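Local coordinates for fructose-bisphosphate aldolase (Slackia heliotrinireducens, PDB 4MOZ), which belongs to the DeoC/LacD family of aldolases and folds as a TIM barrel of eight parallel strands, at residues 104-109 / 144-149; 116-121 / 156-161; 42-47 / 269-274; 192-197 / 212-217. One frame throughout, in Å; residues are numbered along the deposited sequence.

Overall arrangement
All four contacts belong to one TIM barrel whose eight parallel strands follow chain order. Contacts 1 and 2 are neighbours, with centres about 8 Å apart. Both use the long loop between strand 99-102 and helix 125-132; their partners, strand 138-145 and helix 152-168, are consecutive in the chain, and their segments alternate along it. Contact 3 joins the chain beyond the first strand to that beyond the last, across the barrel's seam, and the other three are nested within its span. Contact 4 follows in series, its centre about 22 Å from that of contact 3. Together they tie loops and helices around the barrel to one another, and other subunits of the five-chain assembly reach all four.

Contact 1: residues 104-109 / 144-149; sequences NSKTNL and TLYLGS
T144 and N104 meet as a backbone edge and a side-chain amide. OD1 of N104 takes the backbone N-H of T144 at 2.8 Å along an in-plane lone pair of the amide carbonyl, with an N-H...O angle of 166°. On the other branch, N104 ND2 donates an N-H to T144 O, also at 2.8 Å, and this acceptor lies close to the amide plane. An asparagine suits the place because it offers donor and acceptor together, as a second strand would, and the paired bonds fix the amide flip. ND2 has a second acceptor in S119 O. The hydroxyl of T144 is bound by K102 NZ, while its methyl CG2 lies 3.5 Å above one face of the Y146 ring, toward the rim. Next along, L145 turns its side chain away from N104 and K106. Y146 then reaches back, and CE of K106 comes obliquely upon its phenol, 3.4 Å from OH. The lysine chain bends at its last torsion (76°), which takes NZ to T107 O at 3.1 Å. From Y146 to S149 the chain makes a type II turn, with G148 at the positive phi that such a turn needs. L145, the last residue of strand 138-145, the fourth of the TIM barrel, hydrogen-bonds through its backbone to W176 of strand 172-177 and packs on L156 and A159 of helix 152-168; Y146 touches E47 of helix 44-47.

Contact 2: residues 116-121 / 156-161; sequences DPYSPQ and LAEAGQ
E158 projects from the helix that follows the fourth strand of the TIM barrel and delivers its carboxylate to Y118 and Q121, in the loop beyond the third strand. The close-fitting part lies around the two carboxylate oxygens. OE1 accepts the backbone N-H of Q121 at 2.9 Å, on its syn side and 32° out of the carboxylate plane, and a second bond from Y143 OH on the neighbouring strand. CB of Q121 presses on the same oxygen at 3.4 Å. A glutamate suits this helix position: with its chain extended beyond CG it reaches from helix to loop, and two donors then grip one oxygen and limit rotation of the group. OE2 is held more loosely by the protein, through a weak bond of 3.0 Å from Y118 OH, with OE2 at the ring's edge and near its plane. With chi1 at 169°, the Y118 side chain swings away from its own backbone N, and the phenol points to the acid. The looser side is hydrated. One water, donating to both, links Q121 O with E158 OE2 at 2.8 Å each. The amide of Q121, its plane turned 80° from the carboxylate, stays 4.1 Å from CB of E158 at OE1, while its NE2 binds H123 O. A second water links the two residues, donating to Q121 OE1 and to E158 O, each at 2.7 Å.

Contact 3: residues 42-47 / 269-274; sequences CDQKVE and TGRNIH
H274 NE2 makes a weak hydrogen bond to Q44 OE1, 3.4 Å long. The oxygen lies at the edge of the imidazole, near its plane, whereas the amide itself is turned 81° from the ring. Two waters supplement it. One donates to Q44 OE1 at 2.7 Å, accepts from Q44 N at 3.2 Å and also bonds H274 NE2; the other accepts from Q44 NE2 at 2.8 Å and from R271 N at 3.1 Å. Glutamine suits such a spot, since its two amide ends serve opposite water roles. These bridges cross the seam of the TIM barrel, where the chain leaving the first strand, 37-41, stands beside that leaving the eighth, 266-269. Van der Waals contact is made by polar groups. OE1 of Q44 comes to 4.0 Å from CA of G270, the N-cap of helix 271-274; glycine suits this position because Q44 OE1 sits where a side chain would point. NE2 of Q44 lies over one face of the R271 guanidinium. Charged and aromatic partners complete the surroundings: R271 forms a salt bridge with D52, and H274, bound through ND1 to D62 OD2, stacks on F53.

Contact 4: residues 192-197 / 212-217; sequences TTIAGA and NPPVAT
The carbonyl O of N212 rests against three carbons of I194: CD1 at 3.4 Å, CG2 at 3.5 Å and CG1 at 3.8 Å. These are van der Waals contacts, all from one side of the oxygen. The setting is a beta-alpha-beta unit of the TIM barrel, in which helix 191-204 leads to strand 208-210 and the loop beyond that strand folds back over the start of the helix. Two prolines suit this loop: residues 212-216 follow an extended polyproline II path, which rigid rings help to maintain, and P214 turns its ring toward the helix. A beta-branched isoleucine suits the helix position because it offers CG1, CG2 and CD1 to the loop. CG1 lies anti to the carbonyl carbon and a second bend (chi2 -56°) brings CD1 toward N212, whose CB it meets at 4.1 Å. The side chains of I194 and P214 cross at about a right angle. A229 of the next helix, 222-232, also touches I194, and P214 packs on N225 and L226 there, so the I194 side chain and P214 fill the interface of helices 191-204 and 222-232; P214 O accepts a bond from S222 OG. The apolar touch between the segments is made by I194 CG1 on P214 CB, 3.8 Å apart, with P214 CD 4.1 Å from I194 CG2.

Contact 1: residues 104-109 / 144-149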
loop_
_atom_site.group_PDB
_atom_site.type_symbol
_atom_site.label_atom_id
_atom_site.label_comp_id
_atom_site.label_asym_id
_atom_site.label_seq_id
_atom_site.Cartn_x
_atom_site.Cartn_y
_atom_site.Cartn_z
ATOM N N ASN C 104 -9.575 -9.345 -12.920
ATOM C CA ASN C 104 -8.513 -10.047 -12.210
ATOM C C ASN C 104 -8.237 -11.435 -12.779
ATOM O O ASN C 104 -9.081 -12.001 -13.467
ATOM C CB ASN C 104 -8.776 -10.079 -10.692
ATOM C CG ASN C 104 -9.989 -10.909 -10.295
ATOM O OD1 ASN C 104 -10.873 -11.207 -11.106
ATOM N ND2 ASN C 104 -10.043 -11.272 -9.020
ATOM N N SER C 105 -7.042 -11.954 -12.514
ATOM C CA SER C 105 -6.654 -13.304 -12.912
ATOM C C SER C 105 -5.461 -13.773 -12.090
ATOM O O SER C 105 -4.684 -12.959 -11.600
ATOM C CB SER C 105 -6.291 -13.356 -14.402
ATOM O OG SER C 105 -7.447 -13.269 -15.220
ATOM N N LYS C 106 -5.321 -15.090 -11.957
ATOM C CA LYS C 106 -4.150 -15.708 -11.337
ATOM C C LYS C 106 -3.868 -17.023 -12.053
ATOM O O LYS C 106 -4.725 -17.517 -12.788
ATOM C CB LYS C 106 -4.385 -15.946 -9.841
ATOM C CG LYS C 106 -5.432 -17.002 -9.519
ATOM C CD LYS C 106 -5.275 -17.510 -8.092
ATOM C CE LYS C 106 -6.142 -18.732 -7.834
ATOM N NZ LYS C 106 -5.573 -19.970 -8.437
ATOM N N THR C 107 -2.677 -17.584 -11.853
ATOM C CA THR C 107 -2.381 -18.924 -12.374
ATOM C C THR C 107 -2.734 -19.981 -11.325
ATOM O O THR C 107 -2.978 -19.649 -10.162
ATOM C CB THR C 107 -0.909 -19.088 -12.820
ATOM O OG1 THR C 107 -0.060 -19.234 -11.672
ATOM C CG2 THR C 107 -0.456 -17.899 -13.671
ATOM N N ASN C 108 -2.771 -21.243 -11.748
ATOM C CA ASN C 108 -3.044 -22.362 -10.849
ATOM C C ASN C 108 -1.770 -23.075 -10.386
ATOM O O ASN C 108 -1.824 -24.226 -9.947
ATOM C CB ASN C 108 -4.009 -23.365 -11.506
ATOM C CG ASN C 108 -3.443 -23.992 -12.775
ATOM O OD1 ASN C 108 -2.532 -23.452 -13.408
ATOM N ND2 ASN C 108 -3.999 -25.135 -13.164
ATOM N N LEU C 109 -0.630 -22.394 -10.488
ATOM C CA LEU C 109 0.657 -22.990 -10.110
ATOM C C LEU C 109 0.804 -23.154 -8.600
ATOM O O LEU C 109 1.325 -24.165 -8.130
ATOM C CB LEU C 109 1.828 -22.188 -10.687
ATOM C CG LEU C 109 2.032 -22.294 -12.205
ATOM C CD1 LEU C 109 2.886 -21.146 -12.719
ATOM C CD2 LEU C 109 2.640 -23.634 -12.595
ATOM N N THR C 144 -13.214 -12.104 -9.886
ATOM C CA THR C 144 -13.296 -13.314 -9.060
ATOM C C THR C 144 -12.947 -13.047 -7.595
ATOM O O THR C 144 -11.955 -12.380 -7.302
ATOM C CB THR C 144 -12.349 -14.409 -9.588
ATOM O OG1 THR C 144 -12.716 -14.742 -10.926
ATOM C CG2 THR C 144 -12.428 -15.669 -8.723
ATOM N N LEU C 145 -13.755 -13.581 -6.681
ATOM C CA LEU C 145 -13.456 -13.521 -5.246
ATOM C C LEU C 145 -13.400 -14.923 -4.666
ATOM O O LEU C 145 -14.311 -15.720 -4.893
ATOM C CB LEU C 145 -14.517 -12.731 -4.476
ATOM C CG LEU C 145 -14.735 -11.250 -4.756
ATOM C CD1 LEU C 145 -15.846 -11.059 -5.782
ATOM C CD2 LEU C 145 -15.079 -10.543 -3.452
ATOM N N TYR C 146 -12.332 -15.217 -3.924
ATOM C CA TYR C 146 -12.250 -16.457 -3.158
ATOM C C TYR C 146 -12.569 -16.154 -1.701
ATOM O O TYR C 146 -11.690 -15.791 -0.925
ATOM C CB TYR C 146 -10.873 -17.130 -3.299
ATOM C CG TYR C 146 -10.410 -17.238 -4.735
ATOM C CD1 TYR C 146 -10.923 -18.219 -5.591
ATOM C CD2 TYR C 146 -9.474 -16.345 -5.249
ATOM C CE1 TYR C 146 -10.507 -18.303 -6.915
ATOM C CE2 TYR C 146 -9.055 -16.421 -6.566
ATOM C CZ TYR C 146 -9.571 -17.397 -7.394
ATOM O OH TYR C 146 -9.146 -17.457 -8.703
ATOM N N LEU C 147 -13.843 -16.273 -1.343
ATOM C CA LEU C 147 -14.254 -16.104 0.047
ATOM C C LEU C 147 -13.620 -17.199 0.882
ATOM O O LEU C 147 -13.426 -18.315 0.399
ATOM C CB LEU C 147 -15.779 -16.149 0.183
ATOM C CG LEU C 147 -16.588 -15.144 -0.652
ATOM C CD1 LEU C 147 -18.081 -15.331 -0.402
ATOM C CD2 LEU C 147 -16.176 -13.700 -0.392
ATOM N N GLY C 148 -13.268 -16.870 2.120
ATOM C CA GLY C 148 -12.659 -17.838 3.024
ATOM C C GLY C 148 -11.173 -18.058 2.812
ATOM O O GLY C 148 -10.545 -18.800 3.565
ATOM N N SER C 149 -10.610 -17.437 1.775
ATOM C CA SER C 149 -9.162 -17.383 1.600
ATOM C C SER C 149 -8.599 -16.399 2.616
ATOM O O SER C 149 -9.280 -15.447 2.999
ATOM C CB SER C 149 -8.803 -16.914 0.187
ATOM O OG SER C 149 -7.414 -16.632 0.069
#

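Contact 2: residues 116-121 / 156-161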
loop_
_atom_site.group_PDB
_atom_site.type_symbol
_atom_site.label_atom_id
_atom_site.label_comp_id
_atom_site.label_asym_id
_atom_site.label_seq_id
_atom_site.Cartn_x
_atom_site.Cartn_y
_atom_site.Cartn_z
ATOM N N ASP C 116 -3.231 -19.981 0.370
ATOM C CA ASP C 116 -4.581 -19.591 -0.032
ATOM C C ASP C 116 -4.547 -18.728 -1.300
ATOM O O ASP C 116 -3.587 -17.992 -1.516
ATOM C CB ASP C 116 -5.274 -18.835 1.107
ATOM C CG ASP C 116 -5.924 -19.759 2.124
ATOM O OD1 ASP C 116 -5.851 -20.999 1.981
ATOM O OD2 ASP C 116 -6.522 -19.238 3.083
ATOM N N PRO C 117 -5.594 -18.814 -2.138
ATOM C CA PRO C 117 -5.566 -18.104 -3.419
ATOM C C PRO C 117 -5.805 -16.598 -3.312
ATOM O O PRO C 117 -6.544 -16.134 -2.433
ATOM C CB PRO C 117 -6.708 -18.755 -4.204
ATOM C CG PRO C 117 -7.678 -19.186 -3.152
ATOM C CD PRO C 117 -6.848 -19.573 -1.953
ATOM N N TYR C 118 -5.160 -15.858 -4.211
ATOM C CA TYR C 118 -5.430 -14.446 -4.411
ATOM C C TYR C 118 -5.342 -14.118 -5.904
ATOM O O TYR C 118 -4.342 -14.417 -6.560
ATOM C CB TYR C 118 -4.464 -13.575 -3.594
ATOM C CG TYR C 118 -4.517 -12.097 -3.943
ATOM C CD1 TYR C 118 -5.739 -11.429 -4.062
ATOM C CD2 TYR C 118 -3.349 -11.361 -4.138
ATOM C CE1 TYR C 118 -5.794 -10.085 -4.387
ATOM C CE2 TYR C 118 -3.394 -10.007 -4.457
ATOM C CZ TYR C 118 -4.620 -9.376 -4.584
ATOM O OH TYR C 118 -4.691 -8.035 -4.900
ATOM N N SER C 119 -6.407 -13.520 -6.432
ATOM C CA SER C 119 -6.432 -13.052 -7.819
ATOM C C SER C 119 -6.523 -11.522 -7.841
ATOM O O SER C 119 -7.552 -10.956 -7.462
ATOM C CB SER C 119 -7.585 -13.709 -8.585
ATOM O OG SER C 119 -7.706 -13.186 -9.892
ATOM N N PRO C 120 -5.437 -10.846 -8.266
ATOM C CA PRO C 120 -5.334 -9.392 -8.175
ATOM C C PRO C 120 -5.953 -8.658 -9.361
ATOM O O PRO C 120 -5.858 -9.129 -10.498
ATOM C CB PRO C 120 -3.824 -9.169 -8.194
ATOM C CG PRO C 120 -3.321 -10.248 -9.092
ATOM C CD PRO C 120 -4.201 -11.442 -8.817
ATOM N N GLN C 121 -6.565 -7.504 -9.098
ATOM C CA GLN C 121 -6.988 -6.624 -10.176
ATOM C C GLN C 121 -5.760 -6.298 -11.020
ATOM O O GLN C 121 -4.728 -5.900 -10.494
ATOM C CB GLN C 121 -7.624 -5.351 -9.633
ATOM C CG GLN C 121 -8.214 -4.473 -10.725
ATOM C CD GLN C 121 -9.034 -3.322 -10.178
ATOM O OE1 GLN C 121 -9.606 -3.417 -9.089
ATOM N NE2 GLN C 121 -9.105 -2.230 -10.935
ATOM N N LEU C 156 -12.325 -8.579 -1.481
ATOM C CA LEU C 156 -13.542 -7.860 -1.090
ATOM C C LEU C 156 -13.433 -6.359 -1.384
ATOM O O LEU C 156 -14.361 -5.764 -1.937
ATOM C CB LEU C 156 -13.883 -8.089 0.391
ATOM C CG LEU C 156 -14.550 -9.406 0.796
ATOM C CD1 LEU C 156 -14.665 -9.508 2.313
ATOM C CD2 LEU C 156 -15.922 -9.566 0.147
ATOM N N ALA C 157 -12.294 -5.771 -1.019
ATOM C CA ALA C 157 -12.037 -4.339 -1.199
ATOM C C ALA C 157 -11.935 -3.953 -2.668
ATOM O O ALA C 157 -12.478 -2.929 -3.078
ATOM C CB ALA C 157 -10.771 -3.931 -0.458
ATOM N N GLU C 158 -11.234 -4.763 -3.458
ATOM C CA GLU C 158 -11.141 -4.508 -4.896
ATOM C C GLU C 158 -12.514 -4.641 -5.555
ATOM O O GLU C 158 -12.918 -3.770 -6.324
ATOM C CB GLU C 158 -10.116 -5.431 -5.570
ATOM C CG GLU C 158 -8.667 -5.126 -5.222
ATOM C CD GLU C 158 -7.657 -6.009 -5.947
ATOM O OE1 GLU C 158 -8.047 -6.962 -6.658
ATOM O OE2 GLU C 158 -6.444 -5.744 -5.804
ATOM N N ALA C 159 -13.242 -5.709 -5.226
ATOM C CA ALA C 159 -14.554 -5.966 -5.835
ATOM C C ALA C 159 -15.573 -4.874 -5.522
ATOM O O ALA C 159 -16.239 -4.377 -6.425
ATOM C CB ALA C 159 -15.092 -7.331 -5.432
ATOM N N GLY C 160 -15.678 -4.502 -4.248
ATOM C CA GLY C 160 -16.626 -3.485 -3.814
ATOM C C GLY C 160 -16.425 -2.164 -4.535
ATOM O O GLY C 160 -17.387 -1.557 -4.997
ATOM N N GLN C 161 -15.167 -1.738 -4.643
ATOM C CA GLN C 161 -14.804 -0.500 -5.331
ATOM C C GLN C 161 -15.096 -0.595 -6.825
ATOM O O GLN C 161 -15.549 0.379 -7.446
ATOM C CB GLN C 161 -13.321 -0.174 -5.093
ATOM C CG GLN C 161 -12.822 1.110 -5.752
ATOM C CD GLN C 161 -13.397 2.375 -5.127
ATOM O OE1 GLN C 161 -13.903 2.358 -4.009
ATOM N NE2 GLN C 161 -13.308 3.483 -5.848
HETATM O O HOH W 1 -11.143 -2.017 -7.390
HETATM O O HOH W 2 -4.462 -5.347 -7.804
#

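Contact 3: residues 42-47 / 269-274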
loop_
_atom_site.group_PDB
_atom_site.type_symbol
_atom_site.label_atom_id
_atom_site.label_comp_id
_atom_site.label_asym_id
_atom_site.label_seq_id
_atom_site.Cartn_x
_atom_site.Cartn_y
_atom_site.Cartn_z
ATOM N N CYS C 42 -13.669 -16.998 -21.531
ATOM C CA CYS C 42 -12.417 -17.122 -22.280
ATOM C C CYS C 42 -11.228 -16.597 -21.475
ATOM O O CYS C 42 -10.276 -16.059 -22.039
ATOM C CB CYS C 42 -12.522 -16.357 -23.604
ATOM S SG CYS C 42 -13.799 -16.967 -24.726
ATOM N N ASP C 43 -11.288 -16.765 -20.158
ATOM C CA ASP C 43 -10.281 -16.222 -19.253
ATOM C C ASP C 43 -9.304 -17.283 -18.732
ATOM O O ASP C 43 -8.383 -16.966 -17.976
ATOM C CB ASP C 43 -10.969 -15.524 -18.076
ATOM C CG ASP C 43 -11.773 -16.491 -17.207
ATOM O OD1 ASP C 43 -12.544 -17.306 -17.761
ATOM O OD2 ASP C 43 -11.638 -16.427 -15.966
ATOM N N GLN C 44 -9.497 -18.532 -19.146
ATOM C CA GLN C 44 -8.736 -19.660 -18.590
ATOM C C GLN C 44 -7.277 -19.814 -19.071
ATOM O O GLN C 44 -6.549 -20.667 -18.555
ATOM C CB GLN C 44 -9.519 -20.969 -18.761
ATOM C CG GLN C 44 -10.808 -21.024 -17.943
ATOM C CD GLN C 44 -11.715 -22.188 -18.322
ATOM O OE1 GLN C 44 -12.037 -22.387 -19.495
ATOM N NE2 GLN C 44 -12.141 -22.958 -17.321
ATOM N N LYS C 45 -6.842 -18.996 -20.033
ATOM C CA LYS C 45 -5.432 -19.006 -20.452
ATOM C C LYS C 45 -4.493 -18.583 -19.319
ATOM O O LYS C 45 -3.342 -19.020 -19.273
ATOM C CB LYS C 45 -5.191 -18.117 -21.668
ATOM C CG LYS C 45 -5.624 -18.715 -22.991
ATOM C CD LYS C 45 -5.477 -17.716 -24.131
ATOM C CE LYS C 45 -4.056 -17.683 -24.675
ATOM N NZ LYS C 45 -3.666 -18.984 -25.285
ATOM N N VAL C 46 -4.974 -17.720 -18.424
ATOM C CA VAL C 46 -4.221 -17.398 -17.215
ATOM C C VAL C 46 -4.552 -18.417 -16.125
ATOM O O VAL C 46 -3.647 -19.032 -15.562
ATOM C CB VAL C 46 -4.466 -15.959 -16.699
ATOM C CG1 VAL C 46 -3.545 -15.660 -15.528
ATOM C CG2 VAL C 46 -4.242 -14.934 -17.801
ATOM N N GLU C 47 -5.846 -18.607 -15.858
ATOM C CA GLU C 47 -6.314 -19.464 -14.760
ATOM C C GLU C 47 -5.699 -20.868 -14.741
ATOM O O GLU C 47 -5.224 -21.325 -13.700
ATOM C CB GLU C 47 -7.844 -19.555 -14.743
ATOM C CG GLU C 47 -8.557 -18.230 -14.503
ATOM C CD GLU C 47 -8.234 -17.609 -13.156
ATOM O OE1 GLU C 47 -8.185 -18.347 -12.146
ATOM O OE2 GLU C 47 -8.040 -16.374 -13.107
ATOM N N THR C 269 -20.043 -20.747 -19.556
ATOM C CA THR C 269 -19.408 -21.923 -20.144
ATOM C C THR C 269 -18.097 -21.530 -20.806
ATOM O O THR C 269 -18.033 -20.544 -21.553
ATOM C CB THR C 269 -20.322 -22.610 -21.183
ATOM O OG1 THR C 269 -21.652 -22.719 -20.663
ATOM C CG2 THR C 269 -19.803 -24.009 -21.539
ATOM N N GLY C 270 -17.060 -22.311 -20.521
ATOM C CA GLY C 270 -15.728 -22.051 -21.039
ATOM C C GLY C 270 -15.210 -23.196 -21.880
ATOM O O GLY C 270 -15.547 -23.309 -23.060
ATOM N N ARG C 271 -14.405 -24.057 -21.263
ATOM C CA ARG C 271 -13.684 -25.102 -21.995
ATOM C C ARG C 271 -14.573 -26.116 -22.704
ATOM O O ARG C 271 -14.181 -26.665 -23.733
ATOM C CB ARG C 271 -12.647 -25.797 -21.103
ATOM C CG ARG C 271 -13.221 -26.566 -19.931
ATOM C CD ARG C 271 -12.148 -26.798 -18.888
ATOM N NE ARG C 271 -12.723 -27.170 -17.600
ATOM C CZ ARG C 271 -12.043 -27.228 -16.458
ATOM N NH1 ARG C 271 -12.666 -27.577 -15.340
ATOM N NH2 ARG C 271 -10.746 -26.935 -16.426
ATOM N N ASN C 272 -15.771 -26.351 -22.174
ATOM C CA ASN C 272 -16.710 -27.258 -22.824
ATOM C C ASN C 272 -17.031 -26.801 -24.247
ATOM O O ASN C 272 -17.273 -27.623 -25.131
ATOM C CB ASN C 272 -17.991 -27.418 -22.005
ATOM C CG ASN C 272 -18.718 -28.721 -22.309
ATOM O OD1 ASN C 272 -18.173 -29.621 -22.954
ATOM N ND2 ASN C 272 -19.952 -28.829 -21.843
ATOM N N ILE C 273 -17.011 -25.490 -24.463
ATOM C CA ILE C 273 -17.167 -24.938 -25.801
ATOM C C ILE C 273 -15.849 -24.975 -26.583
ATOM O O ILE C 273 -15.757 -25.640 -27.622
ATOM C CB ILE C 273 -17.713 -23.493 -25.769
ATOM C CG1 ILE C 273 -19.150 -23.468 -25.238
ATOM C CG2 ILE C 273 -17.643 -22.872 -27.156
ATOM C CD1 ILE C 273 -19.634 -22.088 -24.824
ATOM N N HIS C 274 -14.827 -24.278 -26.077
ATOM C CA HIS C 274 -13.636 -24.010 -26.881
ATOM C C HIS C 274 -12.714 -25.174 -27.135
ATOM O O HIS C 274 -11.932 -25.124 -28.076
ATOM C CB HIS C 274 -12.874 -22.766 -26.403
ATOM C CG HIS C 274 -12.286 -22.883 -25.012
ATOM N ND1 HIS C 274 -11.284 -23.738 -24.710
ATOM C CD2 HIS C 274 -12.570 -22.181 -23.839
ATOM C CE1 HIS C 274 -10.961 -23.607 -23.412
ATOM N NE2 HIS C 274 -11.750 -22.653 -22.879
HETATM O O HOH W 3 -11.612 -20.164 -20.992
HETATM O O HOH W 4 -14.620 -24.095 -18.142
#

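Contact 4: residues 192-197 / 212-217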
loop_
_atom_site.group_PDB
_atom_site.type_symbol
_atom_site.label_atom_id
_atom_site.label_comp_id
_atom_site.label_asym_id
_atom_site.label_seq_id
_atom_site.Cartn_x
_atom_site.Cartn_y
_atom_site.Cartn_z
ATOM N N THR C 192 -24.945 -24.604 1.434
ATOM C CA THR C 192 -24.838 -23.377 2.238
ATOM C C THR C 192 -23.700 -22.477 1.761
ATOM O O THR C 192 -23.808 -21.249 1.804
ATOM C CB THR C 192 -24.632 -23.671 3.741
ATOM O OG1 THR C 192 -23.492 -24.518 3.910
ATOM C CG2 THR C 192 -25.866 -24.342 4.353
ATOM N N THR C 193 -22.612 -23.094 1.309
ATOM C CA THR C 193 -21.469 -22.361 0.782
ATOM C C THR C 193 -21.849 -21.596 -0.486
ATOM O O THR C 193 -21.523 -20.413 -0.626
ATOM C CB THR C 193 -20.300 -23.310 0.491
ATOM O OG1 THR C 193 -19.928 -23.991 1.696
ATOM C CG2 THR C 193 -19.101 -22.548 -0.045
ATOM N N ILE C 194 -22.546 -22.279 -1.392
ATOM C CA ILE C 194 -22.987 -21.696 -2.656
ATOM C C ILE C 194 -23.999 -20.578 -2.411
ATOM O O ILE C 194 -23.950 -19.533 -3.060
ATOM C CB ILE C 194 -23.584 -22.776 -3.589
ATOM C CG1 ILE C 194 -22.568 -23.903 -3.849
ATOM C CG2 ILE C 194 -24.095 -22.165 -4.890
ATOM C CD1 ILE C 194 -21.231 -23.464 -4.412
ATOM N N ALA C 195 -24.904 -20.801 -1.459
ATOM C CA ALA C 195 -25.901 -19.798 -1.090
ATOM C C ALA C 195 -25.247 -18.563 -0.467
ATOM O O ALA C 195 -25.618 -17.429 -0.786
ATOM C CB ALA C 195 -26.947 -20.396 -0.160
ATOM N N GLY C 196 -24.267 -18.795 0.407
ATOM C CA GLY C 196 -23.495 -17.717 1.028
ATOM C C GLY C 196 -22.801 -16.843 -0.000
ATOM O O GLY C 196 -22.890 -15.610 0.046
ATOM N N ALA C 197 -22.119 -17.498 -0.940
ATOM C CA ALA C 197 -21.411 -16.827 -2.026
ATOM C C ALA C 197 -22.361 -15.966 -2.854
ATOM O O ALA C 197 -22.050 -14.821 -3.177
ATOM C CB ALA C 197 -20.713 -17.856 -2.908
ATOM N N ASN C 212 -20.360 -22.143 -8.463
ATOM C CA ASN C 212 -20.373 -23.561 -8.783
ATOM C C ASN C 212 -21.747 -24.150 -8.493
ATOM O O ASN C 212 -22.459 -23.649 -7.613
ATOM C CB ASN C 212 -19.339 -24.307 -7.945
ATOM C CG ASN C 212 -17.930 -24.098 -8.441
ATOM O OD1 ASN C 212 -17.673 -24.145 -9.645
ATOM N ND2 ASN C 212 -17.004 -23.871 -7.513
ATOM N N PRO C 213 -22.133 -25.214 -9.227
ATOM C CA PRO C 213 -23.328 -25.936 -8.803
ATOM C C PRO C 213 -23.076 -26.622 -7.457
ATOM O O PRO C 213 -22.004 -27.197 -7.257
ATOM C CB PRO C 213 -23.534 -26.969 -9.920
ATOM C CG PRO C 213 -22.194 -27.121 -10.564
ATOM C CD PRO C 213 -21.549 -25.774 -10.461
ATOM N N PRO C 214 -24.039 -26.529 -6.522
ATOM C CA PRO C 214 -23.905 -27.250 -5.253
ATOM C C PRO C 214 -24.092 -28.752 -5.439
ATOM O O PRO C 214 -24.774 -29.175 -6.370
ATOM C CB PRO C 214 -25.044 -26.683 -4.401
ATOM C CG PRO C 214 -26.044 -26.174 -5.385
ATOM C CD PRO C 214 -25.249 -25.686 -6.561
ATOM N N VAL C 215 -23.486 -29.549 -4.563
ATOM C CA VAL C 215 -23.698 -30.998 -4.578
ATOM C C VAL C 215 -25.155 -31.355 -4.255
ATOM O O VAL C 215 -25.870 -30.585 -3.599
ATOM C CB VAL C 215 -22.755 -31.750 -3.600
ATOM C CG1 VAL C 215 -21.304 -31.638 -4.049
ATOM C CG2 VAL C 215 -22.930 -31.257 -2.167
ATOM N N ALA C 216 -25.589 -32.515 -4.739
ATOM C CA ALA C 216 -26.852 -33.098 -4.311
ATOM C C ALA C 216 -26.712 -33.568 -2.870
ATOM O O ALA C 216 -25.618 -33.932 -2.428
ATOM C CB ALA C 216 -27.237 -34.263 -5.209
ATOM N N THR C 217 -27.818 -33.535 -2.139
ATOM C CA THR C 217 -27.869 -34.063 -0.777
ATOM C C THR C 217 -28.975 -35.119 -0.697
ATOM O O THR C 217 -29.695 -35.341 -1.675
ATOM C CB THR C 217 -28.100 -32.941 0.262
ATOM O OG1 THR C 217 -29.196 -32.113 -0.151
ATOM C CG2 THR C 217 -26.852 -32.075 0.411
#